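Local coordinates for protein alpha-glucosidase (PDB 5XFM) that probably hydrolyses both beta-L-arabinopyranosides and alpha-galactosides, as a calcium-binding bifunctional enzyme of glycoside hydrolase family 97, at residues Asp23-Leu28 with Ser43-Thr48; Arg147-Thr152 with Phe199-Asp204; Glu175-Asp180 with Ala471-Leu476. The protein carries 1 engineered substitution. All blocks are in the same frame, centred on the assembly; numbering follows the deposited sequence.

Interaction 1: Asp23-Leu28 with Ser43-Thr48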
ATOM      1  N   ASP A  23     -14.450 -19.685  11.717  1.00 23.56           N
ATOM      2  CA  ASP A  23     -14.437 -19.936  13.155  1.00 28.22           C
ATOM      3  C   ASP A  23     -15.609 -19.249  13.848  1.00 23.40           C
ATOM      4  O   ASP A  23     -15.722 -19.286  15.070  1.00 27.43           O
ATOM      5  CB  ASP A  23     -13.104 -19.491  13.776  1.00 26.59           C
ATOM      6  CG  ASP A  23     -12.871 -17.984  13.693  1.00 28.46           C
ATOM      7  OD1 ASP A  23     -13.793 -17.219  13.330  1.00 27.62           O
ATOM      8  OD2 ASP A  23     -11.739 -17.555  14.004  1.00 36.52           O
ATOM      9  N   GLU A  24     -16.460 -18.619  13.042  1.00 25.20           N
ATOM     10  CA  GLU A  24     -17.723 -18.020  13.480  1.00 25.96           C
ATOM     11  C   GLU A  24     -17.599 -16.809  14.410  1.00 22.21           C
ATOM     12  O   GLU A  24     -18.610 -16.306  14.900  1.00 23.26           O
ATOM     13  CB  GLU A  24     -18.588 -19.088  14.160  1.00 25.59           C
ATOM     14  CG  GLU A  24     -19.014 -20.212  13.235  1.00 26.24           C
ATOM     15  CD  GLU A  24     -19.903 -21.228  13.922  1.00 37.69           C
ATOM     16  OE1 GLU A  24     -20.798 -20.811  14.688  1.00 39.80           O
ATOM     17  OE2 GLU A  24     -19.720 -22.439  13.676  1.00 43.68           O
ATOM     18  N   LYS A  25     -16.387 -16.299  14.606  1.00 27.11           N
ATOM     19  CA  LYS A  25     -16.203 -15.102  15.437  1.00 28.46           C
ATOM     20  C   LYS A  25     -16.709 -13.863  14.718  1.00 24.15           C
ATOM     21  O   LYS A  25     -17.335 -12.990  15.317  1.00 23.43           O
ATOM     22  CB  LYS A  25     -14.732 -14.909  15.816  1.00 21.09           C
ATOM     23  CG  LYS A  25     -14.172 -15.989  16.717  1.00 29.67           C
ATOM     24  CD  LYS A  25     -12.786 -15.628  17.230  1.00 29.13           C
ATOM     25  CE  LYS A  25     -11.992 -16.881  17.568  1.00 33.82           C
ATOM     26  NZ  LYS A  25     -10.646 -16.579  18.127  1.00 41.34           N
ATOM     27  N   LEU A  26     -16.424 -13.792  13.427  1.00 26.46           N
ATOM     28  CA  LEU A  26     -16.860 -12.680  12.610  1.00 24.85           C
ATOM     29  C   LEU A  26     -18.232 -13.011  12.033  1.00 23.85           C
ATOM     30  O   LEU A  26     -18.414 -14.063  11.416  1.00 26.64           O
ATOM     31  CB  LEU A  26     -15.832 -12.403  11.508  1.00 23.94           C
ATOM     32  CG  LEU A  26     -15.759 -11.055  10.781  1.00 31.43           C
ATOM     33  CD1 LEU A  26     -14.717 -11.144   9.674  1.00 23.95           C
ATOM     34  CD2 LEU A  26     -17.093 -10.576  10.227  1.00 30.89           C
ATOM     35  N   GLN A  27     -19.203 -12.131  12.252  1.00 21.16           N
ATOM     36  CA  GLN A  27     -20.543 -12.342  11.714  1.00 24.99           C
ATOM     37  C   GLN A  27     -21.052 -11.107  10.976  1.00 21.15           C
ATOM     38  O   GLN A  27     -20.882  -9.981  11.432  1.00 20.11           O
ATOM     39  CB  GLN A  27     -21.517 -12.749  12.826  1.00 23.27           C
ATOM     40  CG  GLN A  27     -21.124 -14.054  13.515  1.00 23.01           C
ATOM     41  CD  GLN A  27     -22.164 -14.551  14.500  1.00 30.91           C
ATOM     42  OE1 GLN A  27     -23.320 -14.125  14.474  1.00 29.69           O
ATOM     43  NE2 GLN A  27     -21.762 -15.482  15.362  1.00 25.46           N
ATOM     44  N   LEU A  28     -21.654 -11.334   9.814  1.00 22.15           N
ATOM     45  CA  LEU A  28     -22.215 -10.264   9.002  1.00 20.40           C
ATOM     46  C   LEU A  28     -23.703 -10.524   8.788  1.00 19.06           C
ATOM     47  O   LEU A  28     -24.092 -11.618   8.383  1.00 21.14           O
ATOM     48  CB  LEU A  28     -21.482 -10.170   7.655  1.00 18.32           C
ATOM     49  CG  LEU A  28     -21.926  -9.069   6.686  1.00 20.39           C
ATOM     50  CD1 LEU A  28     -20.728  -8.517   5.954  1.00 24.13           C
ATOM     51  CD2 LEU A  28     -22.962  -9.556   5.684  1.00 21.90           C
ATOM     52  N   SER A  43     -20.369  -7.894  13.340  1.00 19.73           N
ATOM     53  CA  SER A  43     -19.986  -8.139  14.721  1.00 18.00           C
ATOM     54  C   SER A  43     -18.763  -9.047  14.800  1.00 20.68           C
ATOM     55  O   SER A  43     -18.517  -9.849  13.894  1.00 23.31           O
ATOM     56  CB  SER A  43     -21.162  -8.749  15.486  1.00 17.89           C
ATOM     57  OG  SER A  43     -21.216 -10.153  15.303  1.00 17.62           O
ATOM     58  N   TYR A  44     -17.996  -8.914  15.878  1.00 22.81           N
ATOM     59  CA  TYR A  44     -16.858  -9.791  16.131  1.00 20.70           C
ATOM     60  C   TYR A  44     -16.840 -10.186  17.599  1.00 22.80           C
ATOM     61  O   TYR A  44     -16.832  -9.317  18.469  1.00 26.01           O
ATOM     62  CB  TYR A  44     -15.536  -9.116  15.752  1.00 19.92           C
ATOM     63  CG  TYR A  44     -14.378 -10.087  15.723  1.00 23.40           C
ATOM     64  CD1 TYR A  44     -13.623 -10.340  16.862  1.00 19.79           C
ATOM     65  CD2 TYR A  44     -14.059 -10.777  14.559  1.00 20.33           C
ATOM     66  CE1 TYR A  44     -12.573 -11.242  16.838  1.00 23.67           C
ATOM     67  CE2 TYR A  44     -13.018 -11.673  14.526  1.00 25.19           C
ATOM     68  CZ  TYR A  44     -12.277 -11.906  15.663  1.00 25.06           C
ATOM     69  OH  TYR A  44     -11.238 -12.811  15.615  1.00 18.96           O
ATOM     70  N   ASN A  45     -16.800 -11.493  17.862  1.00 25.63           N
ATOM     71  CA  ASN A  45     -16.998 -12.041  19.210  1.00 31.95           C
ATOM     72  C   ASN A  45     -18.184 -11.440  19.960  1.00 23.80           C
ATOM     73  O   ASN A  45     -18.120 -11.233  21.171  1.00 32.68           O
ATOM     74  CB  ASN A  45     -15.730 -11.867  20.053  1.00 28.47           C
ATOM     75  CG  ASN A  45     -14.698 -12.939  19.780  1.00 34.93           C
ATOM     76  OD1 ASN A  45     -15.027 -14.028  19.308  1.00 41.45           O
ATOM     77  ND2 ASN A  45     -13.440 -12.638  20.076  1.00 37.53           N
ATOM     78  N   GLY A  46     -19.269 -11.174  19.240  1.00 20.86           N
ATOM     79  CA  GLY A  46     -20.495 -10.694  19.854  1.00 25.09           C
ATOM     80  C   GLY A  46     -20.542  -9.194  20.072  1.00 28.73           C
ATOM     81  O   GLY A  46     -21.568  -8.644  20.473  1.00 32.61           O
ATOM     82  N   LYS A  47     -19.435  -8.518  19.785  1.00 30.41           N
ATOM     83  CA  LYS A  47     -19.401  -7.069  19.881  1.00 24.99           C
ATOM     84  C   LYS A  47     -19.664  -6.434  18.528  1.00 25.85           C
ATOM     85  O   LYS A  47     -19.150  -6.892  17.509  1.00 22.93           O
ATOM     86  CB  LYS A  47     -18.063  -6.580  20.442  1.00 29.29           C
ATOM     87  CG  LYS A  47     -17.711  -7.135  21.817  1.00 32.36           C
ATOM     88  CD  LYS A  47     -18.758  -6.732  22.855  1.00 32.28           C
ATOM     89  CE  LYS A  47     -19.125  -5.251  22.766  1.00 41.47           C
ATOM     90  NZ  LYS A  47     -19.933  -4.790  23.932  1.00 51.29           N
ATOM     91  N   THR A  48     -20.506  -5.404  18.527  1.00 25.74           N
ATOM     92  CA  THR A  48     -20.795  -4.649  17.318  1.00 24.04           C
ATOM     93  C   THR A  48     -19.536  -3.921  16.853  1.00 28.76           C
ATOM     94  O   THR A  48     -18.939  -3.143  17.607  1.00 20.99           O
ATOM     95  CB  THR A  48     -21.929  -3.617  17.546  1.00 26.27           C
ATOM     96  OG1 THR A  48     -23.075  -4.267  18.110  1.00 27.71           O
ATOM     97  CG2 THR A  48     -22.324  -2.947  16.234  1.00 25.44           C
TER
HETATM   98  O   HOH W   1     -11.571 -14.830  13.985  1.00 31.06           O
HETATM   99  O   HOH W   2     -19.679 -12.025  16.539  1.00 21.23           O
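Tyr44 and Lys25 meet because of how each leaves its backbone: Tyr44 CG stands anti to the backbone N (chi1 -168°), which carries the ring across to Lys25 and Leu26, while Lys25 CG lies anti to the carbonyl carbon (chi1 -66°) and the extended chain takes CG and CD past Asn45 OD1 and Tyr44 OH. One face of the phenol receives Lys25 CB in a CH-pi contact, 4.2 Å from the centroid of the Tyr44 ring. The lysine stem continues alongside Asn45, with Lys25 CG 3.4 Å from Asn45 OD1. Leu26 lies roughly perpendicular to the tyrosine, its CB 3.9 Å from Tyr44 CD2; these two form a non-hydrogen-bonded pair of the antiparallel hairpin 26-31/39-44 and share a sheet face turned to Val265, within the beta-sandwich of the N-terminal domain. Next along, Gln27 and Ser43 are the hydrogen-bonded pair: Gln27 N reaches Ser43 O at 2.9 Å, nearly straight at 175°, and Ser43 N returns the bond to Gln27 O. Beyond Tyr44 the chain reverses through a type I' turn to Lys47. The phenol oxygen has its own link: one water accepts from Tyr44 OH (2.6 Å) and donates to Asp23 OD2 (2.7 Å), while Asp23 OD1 takes Lys25 N in an Asx turn. With the phenol cut back to an alanine here, Lys25 CB and Leu26 CB would probably lose their aromatic neighbour and this water its donor. A second water joins Lys25 O, Ser43 OG and Gly46 N. At the open end of the hairpin, where 39-44 turns into 47-59, Lys25 O thus takes both this water and Asn45 N (3.0 Å), and the tyrosine combines a CH-pi face with a water-linked hydroxyl.

Interaction 2: Arg147-Thr152 with Phe199-Asp204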
ATOM      1  N   ARG A 147     -20.808   2.340   8.847  1.00 23.38           N
ATOM      2  CA  ARG A 147     -21.261   3.045  10.037  1.00 21.34           C
ATOM      3  C   ARG A 147     -20.641   2.412  11.279  1.00 22.21           C
ATOM      4  O   ARG A 147     -20.597   1.193  11.399  1.00 22.13           O
ATOM      5  CB  ARG A 147     -22.785   3.025  10.127  1.00 20.72           C
ATOM      6  CG  ARG A 147     -23.338   3.907  11.220  1.00 22.71           C
ATOM      7  CD  ARG A 147     -24.854   3.822  11.340  1.00 21.96           C
ATOM      8  NE  ARG A 147     -25.577   4.086  10.095  1.00 20.85           N
ATOM      9  CZ  ARG A 147     -26.115   5.267   9.792  1.00 21.15           C
ATOM     10  NH1 ARG A 147     -25.964   6.286  10.621  1.00 19.48           N
ATOM     11  NH2 ARG A 147     -26.780   5.444   8.655  1.00 18.85           N
ATOM     12  N   PHE A 148     -20.121   3.236  12.180  1.00 23.36           N
ATOM     13  CA  PHE A 148     -19.377   2.724  13.332  1.00 28.18           C
ATOM     14  C   PHE A 148     -20.039   3.006  14.675  1.00 21.86           C
ATOM     15  O   PHE A 148     -20.828   3.942  14.793  1.00 21.80           O
ATOM     16  CB  PHE A 148     -17.955   3.293  13.332  1.00 22.55           C
ATOM     17  CG  PHE A 148     -17.144   2.866  12.150  1.00 24.55           C
ATOM     18  CD1 PHE A 148     -16.433   1.677  12.177  1.00 25.58           C
ATOM     19  CD2 PHE A 148     -17.100   3.644  11.009  1.00 24.46           C
ATOM     20  CE1 PHE A 148     -15.683   1.277  11.082  1.00 27.01           C
ATOM     21  CE2 PHE A 148     -16.356   3.248   9.915  1.00 21.71           C
ATOM     22  CZ  PHE A 148     -15.649   2.064   9.953  1.00 18.77           C
ATOM     23  N   PRO A 149     -19.731   2.179  15.689  1.00 22.82           N
ATOM     24  CA  PRO A 149     -20.211   2.490  17.040  1.00 25.11           C
ATOM     25  C   PRO A 149     -19.731   3.856  17.505  1.00 27.06           C
ATOM     26  O   PRO A 149     -18.628   4.287  17.174  1.00 28.61           O
ATOM     27  CB  PRO A 149     -19.607   1.377  17.896  1.00 27.96           C
ATOM     28  CG  PRO A 149     -19.398   0.253  16.952  1.00 32.65           C
ATOM     29  CD  PRO A 149     -19.041   0.879  15.634  1.00 19.87           C
ATOM     30  N   GLU A 150     -20.582   4.506  18.286  1.00 32.00           N
ATOM     31  CA  GLU A 150     -20.392   5.862  18.797  1.00 30.32           C
ATOM     32  C   GLU A 150     -18.983   6.164  19.318  1.00 26.77           C
ATOM     33  O   GLU A 150     -18.447   7.245  19.085  1.00 25.49           O
ATOM     34  CB  GLU A 150     -21.444   6.114  19.871  1.00 33.55           C
ATOM     35  CG  GLU A 150     -22.717   6.681  19.264  1.00 42.27           C
ATOM     36  CD  GLU A 150     -23.815   6.914  20.277  1.00 63.26           C
ATOM     37  OE1 GLU A 150     -23.501   7.167  21.459  1.00 63.22           O
ATOM     38  OE2 GLU A 150     -25.002   6.815  19.890  1.00 70.02           O
ATOM     39  N   GLN A 151     -18.395   5.219  20.044  1.00 26.65           N
ATOM     40  CA  GLN A 151     -17.135   5.475  20.736  1.00 29.38           C
ATOM     41  C   GLN A 151     -15.922   5.289  19.820  1.00 30.32           C
ATOM     42  O   GLN A 151     -14.780   5.312  20.278  1.00 32.16           O
ATOM     43  CB  GLN A 151     -16.996   4.560  21.956  1.00 25.15           C
ATOM     44  CG  GLN A 151     -16.726   3.097  21.632  1.00 28.27           C
ATOM     45  CD  GLN A 151     -17.968   2.312  21.228  1.00 31.51           C
ATOM     46  OE1 GLN A 151     -18.998   2.883  20.864  1.00 32.68           O
ATOM     47  NE2 GLN A 151     -17.866   0.987  21.279  1.00 26.37           N
ATOM     48  N   THR A 152     -16.172   5.095  18.529  1.00 30.38           N
ATOM     49  CA  THR A 152     -15.107   4.771  17.581  1.00 28.15           C
ATOM     50  C   THR A 152     -14.181   5.951  17.303  1.00 23.51           C
ATOM     51  O   THR A 152     -14.653   7.054  17.023  1.00 21.60           O
ATOM     52  CB  THR A 152     -15.681   4.294  16.234  1.00 22.72           C
ATOM     53  OG1 THR A 152     -16.482   3.123  16.435  1.00 21.08           O
ATOM     54  CG2 THR A 152     -14.557   4.000  15.252  1.00 15.75           C
ATOM     55  N   PHE A 199      -9.899   2.184  12.021  1.00 18.77           N
ATOM     56  CA  PHE A 199     -10.819   2.590  13.067  1.00 21.30           C
ATOM     57  C   PHE A 199     -10.602   1.754  14.315  1.00 19.13           C
ATOM     58  O   PHE A 199     -10.439   0.538  14.238  1.00 20.28           O
ATOM     59  CB  PHE A 199     -12.265   2.461  12.606  1.00 18.87           C
ATOM     60  CG  PHE A 199     -12.621   3.340  11.441  1.00 20.35           C
ATOM     61  CD1 PHE A 199     -12.365   2.931  10.143  1.00 20.72           C
ATOM     62  CD2 PHE A 199     -13.252   4.555  11.643  1.00 20.60           C
ATOM     63  CE1 PHE A 199     -12.709   3.732   9.068  1.00 20.08           C
ATOM     64  CE2 PHE A 199     -13.602   5.357  10.574  1.00 24.68           C
ATOM     65  CZ  PHE A 199     -13.328   4.944   9.283  1.00 19.98           C
ATOM     66  N   ARG A 200     -10.559   2.424  15.461  1.00 21.59           N
ATOM     67  CA  ARG A 200     -10.520   1.744  16.741  1.00 20.07           C
ATOM     68  C   ARG A 200     -11.908   1.762  17.365  1.00 25.83           C
ATOM     69  O   ARG A 200     -12.486   2.831  17.598  1.00 22.05           O
ATOM     70  CB  ARG A 200      -9.496   2.387  17.675  1.00 26.96           C
ATOM     71  CG  ARG A 200      -9.465   1.767  19.067  1.00 27.70           C
ATOM     72  CD  ARG A 200      -8.256   2.231  19.866  1.00 22.51           C
ATOM     73  NE  ARG A 200      -8.363   3.612  20.318  1.00 26.00           N
ATOM     74  CZ  ARG A 200      -9.032   3.991  21.401  1.00 32.43           C
ATOM     75  NH1 ARG A 200      -9.670   3.083  22.134  1.00 22.79           N
ATOM     76  NH2 ARG A 200      -9.068   5.276  21.745  1.00 25.55           N
ATOM     77  N   ILE A 201     -12.445   0.568  17.602  1.00 21.85           N
ATOM     78  CA  ILE A 201     -13.804   0.408  18.105  1.00 22.46           C
ATOM     79  C   ILE A 201     -13.812   0.397  19.638  1.00 27.44           C
ATOM     80  O   ILE A 201     -14.169  -0.602  20.266  1.00 29.54           O
ATOM     81  CB  ILE A 201     -14.443  -0.885  17.562  1.00 22.07           C
ATOM     82  CG1 ILE A 201     -14.101  -1.061  16.073  1.00 19.25           C
ATOM     83  CG2 ILE A 201     -15.954  -0.866  17.758  1.00 17.47           C
ATOM     84  CD1 ILE A 201     -14.651   0.040  15.178  1.00 16.18           C
ATOM     85  N   GLY A 202     -13.408   1.516  20.232  1.00 23.56           N
ATOM     86  CA  GLY A 202     -13.318   1.619  21.674  1.00 25.87           C
ATOM     87  C   GLY A 202     -12.353   0.588  22.216  1.00 26.01           C
ATOM     88  O   GLY A 202     -11.162   0.610  21.907  1.00 28.36           O
ATOM     89  N   ASN A 203     -12.880  -0.331  23.016  1.00 27.28           N
ATOM     90  CA  ASN A 203     -12.075  -1.416  23.561  1.00 33.24           C
ATOM     91  C   ASN A 203     -12.388  -2.753  22.891  1.00 28.64           C
ATOM     92  O   ASN A 203     -11.848  -3.786  23.276  1.00 23.31           O
ATOM     93  CB  ASN A 203     -12.268  -1.510  25.073  1.00 29.64           C
ATOM     94  CG  ASN A 203     -11.904  -0.214  25.781  1.00 37.27           C
ATOM     95  OD1 ASN A 203     -12.732   0.384  26.467  1.00 43.22           O
ATOM     96  ND2 ASN A 203     -10.673   0.248  25.577  1.00 26.94           N
ATOM     97  N   ASP A 204     -13.288  -2.732  21.909  1.00 26.11           N
ATOM     98  CA  ASP A 204     -13.708  -3.965  21.249  1.00 27.86           C
ATOM     99  C   ASP A 204     -12.920  -4.293  19.979  1.00 33.28           C
ATOM    100  O   ASP A 204     -13.376  -5.088  19.162  1.00 36.50           O
ATOM    101  CB  ASP A 204     -15.196  -3.897  20.911  1.00 31.81           C
ATOM    102  CG  ASP A 204     -16.042  -3.505  22.102  1.00 35.50           C
ATOM    103  OD1 ASP A 204     -15.727  -3.964  23.217  1.00 36.87           O
ATOM    104  OD2 ASP A 204     -17.027  -2.757  21.921  1.00 35.14           O
TER
HETATM  105  O   HOH W   3     -12.074   4.646  20.283  1.00 23.76           O
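The Phe148 and Phe199 rings lie face to face, centroids 3.9 Å apart and planes only 19° from parallel. Phe148 CZ sits over the centre of the Phe199 ring, 3.4 Å from Phe199 CD1, and Thr152 CG2 approaches that ring at its edge, near the plane. Tyr232 adds an edge-to-face partner for Phe199. Ile201 CD1 reaches Phe148 CD1 at 3.9 Å; although the first side-chain bond of Ile201 leads away from the facing loop, CG2, anti to the backbone N, still meets Pro149 CG at 3.7 Å. The type I turn from Pro149 to Thr152 lies where the chain passes from one sheet of the N-terminal beta-sandwich (strand 136-147) to the other (strand 153-156), and the type II' turn from Ile201 to Asp204 is the hairpin turn between neighbouring strands 197-200 and 206-212. Pro149 O accepts from Thr152 OG1 at 2.6 Å and is gripped a second time by the amide of the same threonine. Where the turns abut, Gln151 CG rests 3.7 Å from Gly202 CA, and a water donates to both Gln151 O and Arg200 O. The guanidinium of Arg200 folds back, NH1 bonding Gly202 O from above the carbonyl plane at 2.9 Å, while NE forms a salt bridge with Asp180.

Interaction 3: Glu175-Asp180 with Ala471-Leu476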
ATOM      1  N   GLU A 175      -0.665  12.566   2.071  1.00 22.94           N
ATOM      2  CA  GLU A 175      -1.176  13.407   3.147  1.00 17.59           C
ATOM      3  C   GLU A 175      -0.890  12.811   4.522  1.00 14.66           C
ATOM      4  O   GLU A 175      -0.475  11.658   4.645  1.00 18.61           O
ATOM      5  CB  GLU A 175      -2.678  13.641   2.967  1.00 17.49           C
ATOM      6  CG  GLU A 175      -3.045  14.185   1.586  1.00 19.46           C
ATOM      7  CD  GLU A 175      -2.499  15.577   1.313  1.00 23.84           C
ATOM      8  OE1 GLU A 175      -2.395  16.388   2.260  1.00 20.74           O
ATOM      9  OE2 GLU A 175      -2.158  15.856   0.140  1.00 23.63           O
ATOM     10  N   GLU A 176      -1.108  13.612   5.557  1.00 20.53           N
ATOM     11  CA  GLU A 176      -0.727  13.225   6.907  1.00 17.86           C
ATOM     12  C   GLU A 176      -1.898  12.645   7.677  1.00 17.42           C
ATOM     13  O   GLU A 176      -3.054  12.934   7.369  1.00 15.84           O
ATOM     14  CB  GLU A 176      -0.162  14.424   7.663  1.00 14.42           C
ATOM     15  CG  GLU A 176       1.157  14.920   7.129  1.00 18.84           C
ATOM     16  CD  GLU A 176       1.640  16.150   7.857  1.00 18.53           C
ATOM     17  OE1 GLU A 176       2.340  15.997   8.882  1.00 22.43           O
ATOM     18  OE2 GLU A 176       1.308  17.266   7.415  1.00 23.12           O
ATOM     19  N   TYR A 177      -1.580  11.843   8.693  1.00 20.54           N
ATOM     20  CA  TYR A 177      -2.575  11.191   9.542  1.00 18.58           C
ATOM     21  C   TYR A 177      -2.833  11.933  10.848  1.00 22.59           C
ATOM     22  O   TYR A 177      -2.016  12.736  11.286  1.00 20.81           O
ATOM     23  CB  TYR A 177      -2.139   9.764   9.888  1.00 19.38           C
ATOM     24  CG  TYR A 177      -2.092   8.799   8.732  1.00 21.28           C
ATOM     25  CD1 TYR A 177      -0.983   8.752   7.888  1.00 16.47           C
ATOM     26  CD2 TYR A 177      -3.137   7.908   8.505  1.00 11.99           C
ATOM     27  CE1 TYR A 177      -0.921   7.864   6.837  1.00 14.36           C
ATOM     28  CE2 TYR A 177      -3.087   7.008   7.453  1.00 18.28           C
ATOM     29  CZ  TYR A 177      -1.975   6.991   6.623  1.00 21.13           C
ATOM     30  OH  TYR A 177      -1.909   6.106   5.580  1.00 15.52           O
ATOM     31  N   LYS A 178      -3.991  11.657  11.445  1.00 24.34           N
ATOM     32  CA  LYS A 178      -4.273  11.989  12.837  1.00 21.29           C
ATOM     33  C   LYS A 178      -4.608  10.709  13.600  1.00 25.90           C
ATOM     34  O   LYS A 178      -5.447   9.917  13.162  1.00 26.52           O
ATOM     35  CB  LYS A 178      -5.428  12.984  12.959  1.00 26.49           C
ATOM     36  CG  LYS A 178      -5.190  14.331  12.312  1.00 36.10           C
ATOM     37  CD  LYS A 178      -6.261  15.328  12.744  1.00 39.06           C
ATOM     38  CE  LYS A 178      -7.619  14.999  12.124  1.00 35.24           C
ATOM     39  NZ  LYS A 178      -8.720  15.896  12.585  1.00 30.54           N
ATOM     40  N   ALA A 179      -3.932  10.485  14.721  1.00 21.56           N
ATOM     41  CA  ALA A 179      -4.131   9.250  15.466  1.00 22.57           C
ATOM     42  C   ALA A 179      -5.236   9.415  16.498  1.00 24.01           C
ATOM     43  O   ALA A 179      -5.293  10.422  17.195  1.00 29.66           O
ATOM     44  CB  ALA A 179      -2.834   8.812  16.142  1.00 20.79           C
ATOM     45  N   ASP A 180      -6.107   8.413  16.588  1.00 24.58           N
ATOM     46  CA  ASP A 180      -7.212   8.417  17.540  1.00 25.82           C
ATOM     47  C   ASP A 180      -8.021   9.711  17.507  1.00 24.46           C
ATOM     48  O   ASP A 180      -8.376  10.263  18.546  1.00 23.53           O
ATOM     49  CB  ASP A 180      -6.680   8.143  18.948  1.00 20.68           C
ATOM     50  CG  ASP A 180      -6.664   6.661  19.274  1.00 29.71           C
ATOM     51  OD1 ASP A 180      -7.731   6.019  19.146  1.00 29.29           O
ATOM     52  OD2 ASP A 180      -5.587   6.126  19.611  1.00 32.80           O
ATOM     53  N   ALA A 471       9.141   8.752  13.095  1.00 23.35           N
ATOM     54  CA  ALA A 471       8.840   7.592  13.927  1.00 23.33           C
ATOM     55  C   ALA A 471       7.337   7.320  13.988  1.00 17.65           C
ATOM     56  O   ALA A 471       6.903   6.184  13.860  1.00 21.86           O
ATOM     57  CB  ALA A 471       9.411   7.785  15.322  1.00 25.67           C
ATOM     58  N   PHE A 472       6.555   8.380  14.150  1.00 21.16           N
ATOM     59  CA  PHE A 472       5.096   8.307  14.181  1.00 23.39           C
ATOM     60  C   PHE A 472       4.519   7.602  12.932  1.00 22.34           C
ATOM     61  O   PHE A 472       3.761   6.618  13.038  1.00 24.09           O
ATOM     62  CB  PHE A 472       4.548   9.736  14.342  1.00 22.97           C
ATOM     63  CG  PHE A 472       3.054   9.855  14.233  1.00 20.32           C
ATOM     64  CD1 PHE A 472       2.231   9.355  15.228  1.00 20.18           C
ATOM     65  CD2 PHE A 472       2.480  10.530  13.167  1.00 20.88           C
ATOM     66  CE1 PHE A 472       0.857   9.487  15.139  1.00 25.18           C
ATOM     67  CE2 PHE A 472       1.111  10.670  13.072  1.00 17.87           C
ATOM     68  CZ  PHE A 472       0.295  10.146  14.057  1.00 22.22           C
ATOM     69  N   ASN A 473       4.901   8.089  11.753  1.00 22.72           N
ATOM     70  CA  ASN A 473       4.421   7.520  10.494  1.00 20.53           C
ATOM     71  C   ASN A 473       4.925   6.094  10.266  1.00 23.61           C
ATOM     72  O   ASN A 473       4.178   5.226   9.773  1.00 24.38           O
ATOM     73  CB  ASN A 473       4.826   8.420   9.323  1.00 21.28           C
ATOM     74  CG  ASN A 473       4.103   9.757   9.340  1.00 24.87           C
ATOM     75  OD1 ASN A 473       4.729  10.825   9.331  1.00 22.88           O
ATOM     76  ND2 ASN A 473       2.774   9.706   9.368  1.00 18.07           N
ATOM     77  N   THR A 474       6.179   5.844  10.644  1.00 24.16           N
ATOM     78  CA  THR A 474       6.732   4.486  10.620  1.00 20.92           C
ATOM     79  C   THR A 474       5.906   3.548  11.507  1.00 22.64           C
ATOM     80  O   THR A 474       5.734   2.371  11.197  1.00 22.07           O
ATOM     81  CB  THR A 474       8.205   4.466  11.066  1.00 20.53           C
ATOM     82  OG1 THR A 474       8.972   5.319  10.209  1.00 28.35           O
ATOM     83  CG2 THR A 474       8.782   3.060  10.995  1.00 28.11           C
ATOM     84  N   CYS A 475       5.387   4.075  12.609  1.00 21.80           N
ATOM     85  CA  CYS A 475       4.564   3.284  13.513  1.00 28.20           C
ATOM     86  C   CYS A 475       3.115   3.286  13.063  1.00 26.00           C
ATOM     87  O   CYS A 475       2.255   2.702  13.723  1.00 30.81           O
ATOM     88  CB  CYS A 475       4.660   3.805  14.952  1.00 23.65           C
ATOM     89  SG  CYS A 475       6.207   3.405  15.783  1.00 24.09           S
ATOM     90  N   LEU A 476       2.832   3.961  11.956  1.00 24.83           N
ATOM     91  CA  LEU A 476       1.504   3.829  11.365  1.00 23.29           C
ATOM     92  C   LEU A 476       1.465   2.812  10.218  1.00 26.95           C
ATOM     93  O   LEU A 476       0.564   1.963  10.166  1.00 20.22           O
ATOM     94  CB  LEU A 476       1.001   5.190  10.871  1.00 19.29           C
ATOM     95  CG  LEU A 476       0.641   6.195  11.962  1.00 20.60           C
ATOM     96  CD1 LEU A 476       0.410   7.558  11.358  1.00 20.33           C
ATOM     97  CD2 LEU A 476      -0.583   5.745  12.750  1.00 21.19           C
TER
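Tyr177 and Leu476 run antiparallel alongside one another at a seam between domains, where the loop leading into edge strand 178-182 of the N-terminal beta-sandwich meets helix 470-474, and the residues just after it, of the family 97 domain, which belongs to the TIM-barrel clan. Leu476 CD1 is the shared methyl: it touches Tyr177 CB at 3.7 Å and Tyr177 CG at 3.8 Å, and within its own segment it also stands over one face of the Phe472 ring, toward the rim. The methyl thus touches both aromatic residues, whose rings do not stack on each other. Phe472 reaches across because CG is anti to its backbone N (chi1 173°), so that the ring extends from the helix with an edge, not a face, toward the other domain. Ala179 CB meets that edge in the plane, 3.9 Å from Phe472 CE1. The backbones stay well apart, the nearest CA pair, Tyr177 and Asn473, being 8.0 Å from each other, so side chains make the contact, apart from one carbonyl. Beside this apolar meeting Glu176 OE1 makes a hydrogen bond with His465 of the barrel domain, and Asp180 OD2 one with Tyr563 OH of the C-terminal domain. Farther along the same ring edge, Phe472 CE2 lies 4.2 Å from that carbonyl, Tyr177 O.

In the fold
The three contacts form a connected series from the outer side of the beta-sandwich, where interactions 1 and 2 lie, to the domain boundary. Interactions 1 and 2, with centres about 14 Å apart, touch directly: Lys47 CE lies 3.4 Å from Asp204 OD2, and Thr48 O 3.5 Å from Pro149 CG. Interaction 2 is joined to interaction 3, about 19 Å away between centres, through a salt bridge, Arg200 NE to Asp180 OD1 at 2.8 Å. Interactions 1 and 3 stay about 15 Å apart at their nearest atoms. Segment 175-180 begins immediately after Glu174, which binds the calcium ion together with Glu452 and Glu458 of the barrel domain; as in other family 97 enzymes, this ion probably marks the active site.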